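Local structure of uroporphyrinogen-III synthetase (Pseudomonas syringae pv. tomato, 3RE1) at residues Arg175-His180 against Leu209-Asp214; Gln187-Glu192 against Pro217-Leu222. The protein probably catalyses the cyclisation of the linear tetrapyrrole hydroxymethylbilane to uroporphyrinogen III, a step in porphyrin biosynthesis. One frame throughout, in Å; residues are numbered along the deposited sequence.

Contact 1. Residues Arg175-His180 against Leu209-Asp214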
ATOM      1  N   ARG A 175      -3.003  10.532  -0.249  1.00 67.74           N
ATOM      2  CA  ARG A 175      -1.589  10.363   0.064  1.00 71.47           C
ATOM      3  C   ARG A 175      -0.718  11.445  -0.570  1.00 73.26           C
ATOM      4  O   ARG A 175      -0.914  11.822  -1.734  1.00 73.00           O
ATOM      5  CB  ARG A 175      -1.127   8.967  -0.322  1.00 69.42           C
ATOM      6  CG  ARG A 175      -1.547   7.927   0.701  1.00 72.39           C
ATOM      7  CD  ARG A 175      -0.979   6.571   0.379  1.00 74.92           C
ATOM      8  NE  ARG A 175      -1.143   5.651   1.500  1.00 80.40           N
ATOM      9  CZ  ARG A 175      -0.802   4.361   1.485  1.00 81.72           C
ATOM     10  NH1 ARG A 175      -0.254   3.817   0.399  1.00 79.66           N
ATOM     11  NH2 ARG A 175      -1.006   3.610   2.574  1.00 81.84           N
ATOM     12  N   TYR A 176       0.221  11.959   0.226  1.00 73.74           N
ATOM     13  CA  TYR A 176       1.102  13.027  -0.217  1.00 72.83           C
ATOM     14  C   TYR A 176       2.566  12.758   0.163  1.00 71.59           C
ATOM     15  O   TYR A 176       2.880  11.803   0.896  1.00 67.51           O
ATOM     16  CB  TYR A 176       0.632  14.374   0.357  1.00 73.16           C
ATOM     17  CG  TYR A 176       0.681  14.443   1.868  1.00 75.50           C
ATOM     18  CD1 TYR A 176       1.888  14.347   2.545  1.00 78.33           C
ATOM     19  CD2 TYR A 176      -0.478  14.585   2.617  1.00 77.34           C
ATOM     20  CE1 TYR A 176       1.946  14.389   3.914  1.00 77.10           C
ATOM     21  CE2 TYR A 176      -0.428  14.630   4.003  1.00 75.29           C
ATOM     22  CZ  TYR A 176       0.788  14.537   4.637  1.00 76.53           C
ATOM     23  OH  TYR A 176       0.860  14.586   6.001  1.00 80.12           O
ATOM     24  N   LEU A 177       3.444  13.624  -0.353  1.00 73.79           N
ATOM     25  CA  LEU A 177       4.889  13.570  -0.124  1.00 72.59           C
ATOM     26  C   LEU A 177       5.301  14.559   0.947  1.00 71.46           C
ATOM     27  O   LEU A 177       5.356  15.763   0.680  1.00 67.90           O
ATOM     28  CB  LEU A 177       5.640  13.935  -1.400  1.00 75.92           C
ATOM     29  CG  LEU A 177       7.165  14.065  -1.267  1.00 75.87           C
ATOM     30  CD1 LEU A 177       7.835  12.685  -1.205  1.00 73.52           C
ATOM     31  CD2 LEU A 177       7.708  14.879  -2.420  1.00 71.56           C
ATOM     32  N   PRO A 178       5.607  14.061   2.159  1.00 69.92           N
ATOM     33  CA  PRO A 178       6.020  14.906   3.262  1.00 69.71           C
ATOM     34  C   PRO A 178       6.976  15.997   2.793  1.00 70.94           C
ATOM     35  O   PRO A 178       7.735  15.804   1.847  1.00 72.58           O
ATOM     36  CB  PRO A 178       6.704  13.918   4.194  1.00 67.98           C
ATOM     37  CG  PRO A 178       5.885  12.691   4.012  1.00 68.72           C
ATOM     38  CD  PRO A 178       5.670  12.635   2.535  1.00 68.50           C
ATOM     39  N   GLN A 179       6.914  17.150   3.442  1.00 73.84           N
ATOM     40  CA  GLN A 179       7.760  18.275   3.074  1.00 76.72           C
ATOM     41  C   GLN A 179       9.226  18.041   3.463  1.00 76.89           C
ATOM     42  O   GLN A 179       9.568  18.040   4.657  1.00 66.97           O
ATOM     43  CB  GLN A 179       7.224  19.565   3.713  1.00 80.41           C
ATOM     44  CG  GLN A 179       7.743  20.848   3.052  1.00 81.78           C
ATOM     45  CD  GLN A 179       7.623  20.820   1.514  1.00 85.98           C
ATOM     46  OE1 GLN A 179       8.423  21.460   0.800  1.00 86.63           O
ATOM     47  NE2 GLN A 179       6.626  20.081   1.001  1.00 81.45           N
ATOM     48  N   HIS A 180      10.068  17.834   2.440  1.00 78.56           N
ATOM     49  CA  HIS A 180      11.512  17.594   2.608  1.00 78.32           C
ATOM     50  C   HIS A 180      12.389  18.621   1.908  1.00 78.88           C
ATOM     51  O   HIS A 180      12.108  19.040   0.778  1.00 77.58           O
ATOM     52  CB  HIS A 180      11.903  16.210   2.096  1.00 75.98           C
ATOM     53  CG  HIS A 180      11.449  15.097   2.975  1.00 79.74           C
ATOM     54  ND1 HIS A 180      11.222  13.824   2.502  1.00 80.68           N
ATOM     55  CD2 HIS A 180      11.163  15.063   4.300  1.00 82.77           C
ATOM     56  CE1 HIS A 180      10.821  13.052   3.497  1.00 81.19           C
ATOM     57  NE2 HIS A 180      10.775  13.780   4.600  1.00 81.05           N
ATOM     58  N   LEU A 209      12.162   8.891  -7.193  1.00 58.16           N
ATOM     59  CA  LEU A 209      12.718   9.346  -8.451  1.00 59.35           C
ATOM     60  C   LEU A 209      12.515  10.872  -8.553  1.00 62.73           C
ATOM     61  O   LEU A 209      13.196  11.570  -9.311  1.00 61.23           O
ATOM     62  CB  LEU A 209      11.995   8.635  -9.586  1.00 57.00           C
ATOM     63  CG  LEU A 209      12.422   8.928 -11.016  1.00 60.46           C
ATOM     64  CD1 LEU A 209      13.818   8.402 -11.265  1.00 56.94           C
ATOM     65  CD2 LEU A 209      11.427   8.268 -11.970  1.00 64.75           C
ATOM     66  N   GLN A 210      11.576  11.380  -7.767  1.00 62.97           N
ATOM     67  CA  GLN A 210      11.354  12.810  -7.688  1.00 67.95           C
ATOM     68  C   GLN A 210      12.478  13.420  -6.862  1.00 71.07           C
ATOM     69  O   GLN A 210      13.369  14.064  -7.409  1.00 72.77           O
ATOM     70  CB  GLN A 210      10.020  13.079  -7.014  1.00 69.25           C
ATOM     71  CG  GLN A 210       9.553  14.504  -7.085  1.00 71.42           C
ATOM     72  CD  GLN A 210       8.243  14.695  -6.321  1.00 81.35           C
ATOM     73  OE1 GLN A 210       7.263  13.960  -6.518  1.00 80.90           O
ATOM     74  NE2 GLN A 210       8.221  15.683  -5.436  1.00 82.17           N
ATOM     75  N   LEU A 211      12.429  13.195  -5.547  1.00 71.63           N
ATOM     76  CA  LEU A 211      13.431  13.696  -4.615  1.00 69.17           C
ATOM     77  C   LEU A 211      14.825  13.381  -5.095  1.00 70.09           C
ATOM     78  O   LEU A 211      15.774  14.122  -4.828  1.00 70.90           O
ATOM     79  CB  LEU A 211      13.236  13.069  -3.233  1.00 70.24           C
ATOM     80  CG  LEU A 211      11.987  13.502  -2.466  1.00 71.06           C
ATOM     81  CD1 LEU A 211      12.086  12.950  -1.062  1.00 70.04           C
ATOM     82  CD2 LEU A 211      11.851  15.023  -2.441  1.00 66.62           C
ATOM     83  N   ALA A 212      14.957  12.270  -5.808  1.00 70.17           N
ATOM     84  CA  ALA A 212      16.253  11.879  -6.292  1.00 68.59           C
ATOM     85  C   ALA A 212      16.702  13.032  -7.172  1.00 70.76           C
ATOM     86  O   ALA A 212      17.860  13.429  -7.143  1.00 74.30           O
ATOM     87  CB  ALA A 212      16.164  10.586  -7.076  1.00 66.58           C
ATOM     88  N   GLY A 213      15.764  13.593  -7.925  1.00 70.06           N
ATOM     89  CA  GLY A 213      16.092  14.665  -8.845  1.00 70.05           C
ATOM     90  C   GLY A 213      17.191  14.224  -9.786  1.00 71.86           C
ATOM     91  O   GLY A 213      17.328  13.032 -10.095  1.00 71.10           O
ATOM     92  N   ASP A 214      17.995  15.190 -10.221  1.00 71.94           N
ATOM     93  CA  ASP A 214      19.137  14.927 -11.102  1.00 69.73           C
ATOM     94  C   ASP A 214      20.205  13.986 -10.518  1.00 67.89           C
ATOM     95  O   ASP A 214      21.185  13.650 -11.194  1.00 66.24           O
ATOM     96  CB  ASP A 214      19.777  16.252 -11.506  1.00 71.26           C
ATOM     97  CG  ASP A 214      18.748  17.286 -11.921  1.00 74.47           C
ATOM     98  OD1 ASP A 214      18.073  17.090 -12.956  1.00 76.64           O
ATOM     99  OD2 ASP A 214      18.605  18.292 -11.203  1.00 77.95           O
TER

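Contact 2. Residues Gln187-Glu192 against Pro217-Leu222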
ATOM      1  N   GLN A 187      22.000  13.323   0.107  1.00 59.85           N
ATOM      2  CA  GLN A 187      22.854  13.576   1.261  1.00 61.75           C
ATOM      3  C   GLN A 187      22.506  12.589   2.361  1.00 61.03           C
ATOM      4  O   GLN A 187      23.325  12.306   3.245  1.00 60.14           O
ATOM      5  CB  GLN A 187      22.723  15.024   1.763  1.00 60.77           C
ATOM      6  CG  GLN A 187      21.552  15.238   2.683  1.00 69.45           C
ATOM      7  CD  GLN A 187      21.498  16.642   3.235  1.00 77.14           C
ATOM      8  OE1 GLN A 187      21.259  17.611   2.490  1.00 72.51           O
ATOM      9  NE2 GLN A 187      21.711  16.770   4.555  1.00 75.39           N
ATOM     10  N   ARG A 188      21.289  12.059   2.303  1.00 57.56           N
ATOM     11  CA  ARG A 188      20.873  11.094   3.298  1.00 53.57           C
ATOM     12  C   ARG A 188      21.508   9.743   3.023  1.00 50.57           C
ATOM     13  O   ARG A 188      21.884   9.029   3.940  1.00 51.11           O
ATOM     14  CB  ARG A 188      19.365  10.968   3.320  1.00 56.14           C
ATOM     15  CG  ARG A 188      18.854  10.010   4.365  1.00 53.59           C
ATOM     16  CD  ARG A 188      19.240  10.454   5.752  1.00 49.21           C
ATOM     17  NE  ARG A 188      18.304   9.891   6.723  1.00 58.99           N
ATOM     18  CZ  ARG A 188      17.101  10.402   7.003  1.00 57.89           C
ATOM     19  NH1 ARG A 188      16.674  11.510   6.412  1.00 55.47           N
ATOM     20  NH2 ARG A 188      16.326   9.808   7.893  1.00 60.21           N
ATOM     21  N   VAL A 189      21.643   9.411   1.753  1.00 44.92           N
ATOM     22  CA  VAL A 189      22.237   8.142   1.353  1.00 45.87           C
ATOM     23  C   VAL A 189      23.746   8.148   1.586  1.00 46.07           C
ATOM     24  O   VAL A 189      24.335   7.102   1.872  1.00 42.66           O
ATOM     25  CB  VAL A 189      21.935   7.817  -0.148  1.00 46.80           C
ATOM     26  CG1 VAL A 189      22.546   6.472  -0.555  1.00 47.42           C
ATOM     27  CG2 VAL A 189      20.450   7.772  -0.372  1.00 48.02           C
ATOM     28  N   GLU A 190      24.357   9.327   1.468  1.00 49.54           N
ATOM     29  CA  GLU A 190      25.810   9.496   1.624  1.00 54.27           C
ATOM     30  C   GLU A 190      26.282   9.477   3.066  1.00 53.73           C
ATOM     31  O   GLU A 190      27.007   8.576   3.469  1.00 56.22           O
ATOM     32  CB  GLU A 190      26.282  10.793   0.936  1.00 57.06           C
ATOM     33  CG  GLU A 190      26.190  10.730  -0.581  1.00 53.59           C
ATOM     34  CD  GLU A 190      26.769   9.423  -1.113  1.00 56.31           C
ATOM     35  OE1 GLU A 190      28.016   9.284  -1.125  1.00 56.05           O
ATOM     36  OE2 GLU A 190      25.983   8.533  -1.509  1.00 48.96           O
ATOM     37  N   VAL A 191      25.852  10.470   3.837  1.00 55.11           N
ATOM     38  CA  VAL A 191      26.153  10.568   5.268  1.00 52.42           C
ATOM     39  C   VAL A 191      25.769   9.316   6.059  1.00 53.26           C
ATOM     40  O   VAL A 191      26.434   8.988   7.050  1.00 55.83           O
ATOM     41  CB  VAL A 191      25.432  11.781   5.912  1.00 51.31           C
ATOM     42  CG1 VAL A 191      25.740  11.869   7.401  1.00 49.03           C
ATOM     43  CG2 VAL A 191      25.827  13.071   5.193  1.00 54.71           C
ATOM     44  N   GLU A 192      24.700   8.631   5.657  1.00 50.03           N
ATOM     45  CA  GLU A 192      24.292   7.421   6.371  1.00 50.79           C
ATOM     46  C   GLU A 192      24.911   6.157   5.775  1.00 51.59           C
ATOM     47  O   GLU A 192      24.778   5.063   6.339  1.00 47.20           O
ATOM     48  CB  GLU A 192      22.780   7.278   6.415  1.00 51.17           C
ATOM     49  CG  GLU A 192      22.116   8.265   7.305  1.00 57.18           C
ATOM     50  CD  GLU A 192      22.770   8.324   8.681  1.00 64.33           C
ATOM     51  OE1 GLU A 192      22.890   7.272   9.348  1.00 71.60           O
ATOM     52  OE2 GLU A 192      23.165   9.427   9.106  1.00 64.63           O
ATOM     53  N   PRO A 217      20.733   9.305 -11.717  1.00 65.63           N
ATOM     54  CA  PRO A 217      21.653   8.525 -12.565  1.00 66.00           C
ATOM     55  C   PRO A 217      22.750   7.739 -11.822  1.00 66.10           C
ATOM     56  O   PRO A 217      23.457   6.915 -12.425  1.00 64.52           O
ATOM     57  CB  PRO A 217      22.252   9.590 -13.481  1.00 67.07           C
ATOM     58  CG  PRO A 217      21.110  10.555 -13.628  1.00 71.01           C
ATOM     59  CD  PRO A 217      20.554  10.671 -12.236  1.00 67.25           C
ATOM     60  N   ASP A 218      22.912   8.012 -10.532  1.00 63.49           N
ATOM     61  CA  ASP A 218      23.892   7.284  -9.737  1.00 62.70           C
ATOM     62  C   ASP A 218      23.243   6.392  -8.682  1.00 59.74           C
ATOM     63  O   ASP A 218      23.697   5.261  -8.456  1.00 57.47           O
ATOM     64  CB  ASP A 218      24.886   8.242  -9.097  1.00 67.10           C
ATOM     65  CG  ASP A 218      25.921   8.760 -10.099  1.00 69.89           C
ATOM     66  OD1 ASP A 218      26.639   7.916 -10.715  1.00 53.81           O
ATOM     67  OD2 ASP A 218      26.010  10.009 -10.247  1.00 70.68           O
ATOM     68  N   LEU A 219      22.167   6.891  -8.073  1.00 53.85           N
ATOM     69  CA  LEU A 219      21.371   6.095  -7.130  1.00 50.09           C
ATOM     70  C   LEU A 219      20.772   4.898  -7.852  1.00 47.36           C
ATOM     71  O   LEU A 219      20.507   3.867  -7.219  1.00 46.66           O
ATOM     72  CB  LEU A 219      20.235   6.918  -6.517  1.00 49.19           C
ATOM     73  CG  LEU A 219      20.649   8.202  -5.802  1.00 52.10           C
ATOM     74  CD1 LEU A 219      19.433   8.998  -5.449  1.00 47.99           C
ATOM     75  CD2 LEU A 219      21.480   7.883  -4.561  1.00 48.04           C
ATOM     76  N   ALA A 220      20.574   5.049  -9.168  1.00 41.00           N
ATOM     77  CA  ALA A 220      19.931   4.030  -9.979  1.00 40.77           C
ATOM     78  C   ALA A 220      20.676   2.702  -9.972  1.00 42.04           C
ATOM     79  O   ALA A 220      20.082   1.659 -10.267  1.00 44.03           O
ATOM     80  CB  ALA A 220      19.730   4.525 -11.397  1.00 40.78           C
ATOM     81  N   GLY A 221      21.956   2.730  -9.618  1.00 43.98           N
ATOM     82  CA  GLY A 221      22.736   1.501  -9.585  1.00 45.24           C
ATOM     83  C   GLY A 221      22.634   0.727  -8.283  1.00 47.21           C
ATOM     84  O   GLY A 221      23.004  -0.449  -8.239  1.00 48.34           O
ATOM     85  N   LEU A 222      22.125   1.374  -7.231  1.00 44.19           N
ATOM     86  CA  LEU A 222      21.961   0.741  -5.907  1.00 43.10           C
ATOM     87  C   LEU A 222      20.849  -0.280  -5.904  1.00 40.95           C
ATOM     88  O   LEU A 222      19.898  -0.167  -6.664  1.00 39.66           O
ATOM     89  CB  LEU A 222      21.650   1.791  -4.850  1.00 39.10           C
ATOM     90  CG  LEU A 222      22.758   2.823  -4.732  1.00 47.64           C
ATOM     91  CD1 LEU A 222      22.235   4.087  -4.047  1.00 45.55           C
ATOM     92  CD2 LEU A 222      23.935   2.175  -3.983  1.00 44.65           C
TER

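Contact 1. Residues Arg175-His180 against Leu209-Asp214
Leu177 and Leu211 meet where the chain of this two-domain HemD fold leaves strand 166-176, one of the connections between the domains, and passes the short, weakly bonded helix 209-212. Their CD2 methyls are 4.1 Å apart, and these two leucines have the largest areas buried by the contact. Leu177 holds CG anti to its backbone N (chi1 174°), which carries the isobutyl group across to the helix. Gln210 approaches it from the opposite direction on an extended chain, which brings NE2 of its terminal amide against CD2 of Leu177, an approach too close to be trusted in detail. This is an apolar methyl beside a polar group, with no bond between them. His180 and Leu211 cross at about a right angle: the methyl CD1 lies at the edge of the imidazole, near the ring plane, while Pro178 O stands over one face, offset toward the rim. Leu43 and Pro44 also touch His180, Leu45 touches Leu211, and His207 touches Leu177, so the second interdomain connection and the loop between helices 202-205 and 209-212 share this surface patch. On the imidazole edge, ND1 of His180 is 3.8 Å from CD1 of Leu211.

Contact 2. Residues Gln187-Glu192 against Pro217-Leu222
Val189 packs against Leu219 and Leu222 in a small, wholly apolar contact between helix 186-191 and helix 216-219 with the turn Leu219-Leu222. Of the three, Val189 has the most surface buried: its CA-CB bond points at the other segment and its two methyls divide the work. CG2 lies 4.3 Å from CD2 of Leu219, and CG1 lies 4.2 Å from CD1 of Leu222, so one methyl of the valine meets each leucine. Leu219 starts off across the line of approach, with CG anti to the carbonyl carbon (chi1 -56°); CD1 continues the extended line (chi2 171°), leaving CD2 as the side branch that touches CG2 of Val189. Leu222 points at Val189 from the outset. The two leucines are the first and last residues of a type I turn, closed by a bond from Leu222 N to Leu219 O of 3.0 Å, which brings both side chains to the same valine. All three residues are buried. Tyr269, the C-terminal residue, also touches Val189, and Leu185 and Lys267 touch Leu219 and Leu222 respectively. One residue earlier on helix 186-191, Arg188 NE is hydrogen-bonded to Ser41 OG, tying that side to the edge strand 39-42; the other side is tied through the backbone of Ala220 to Arg241, in the link before edge strand 243-245 of the parallel sheet.

Overall arrangement
Contacts 1 and 2 have centres 14 Å apart, on the same side of the chain's centre, and their segments alternate along the sequence: 175-180, 187-192, 209-214, 217-222. Strand 166-176 leads on to helix 186-191, and helix 209-212 to helix 216-219, so each contact pairs an element of the first run with one of the second, with strand 196-198 of the parallel sheet between the two runs in sequence. They touch directly where Ala212 CB packs 4.0 Å from Leu219 CD1. Contact 1 lies at the surface, joining the interdomain connection to helix 209-212; contact 2 is a buried cluster joining helices 186-191 and 216-219 within the parallel-sheet domain.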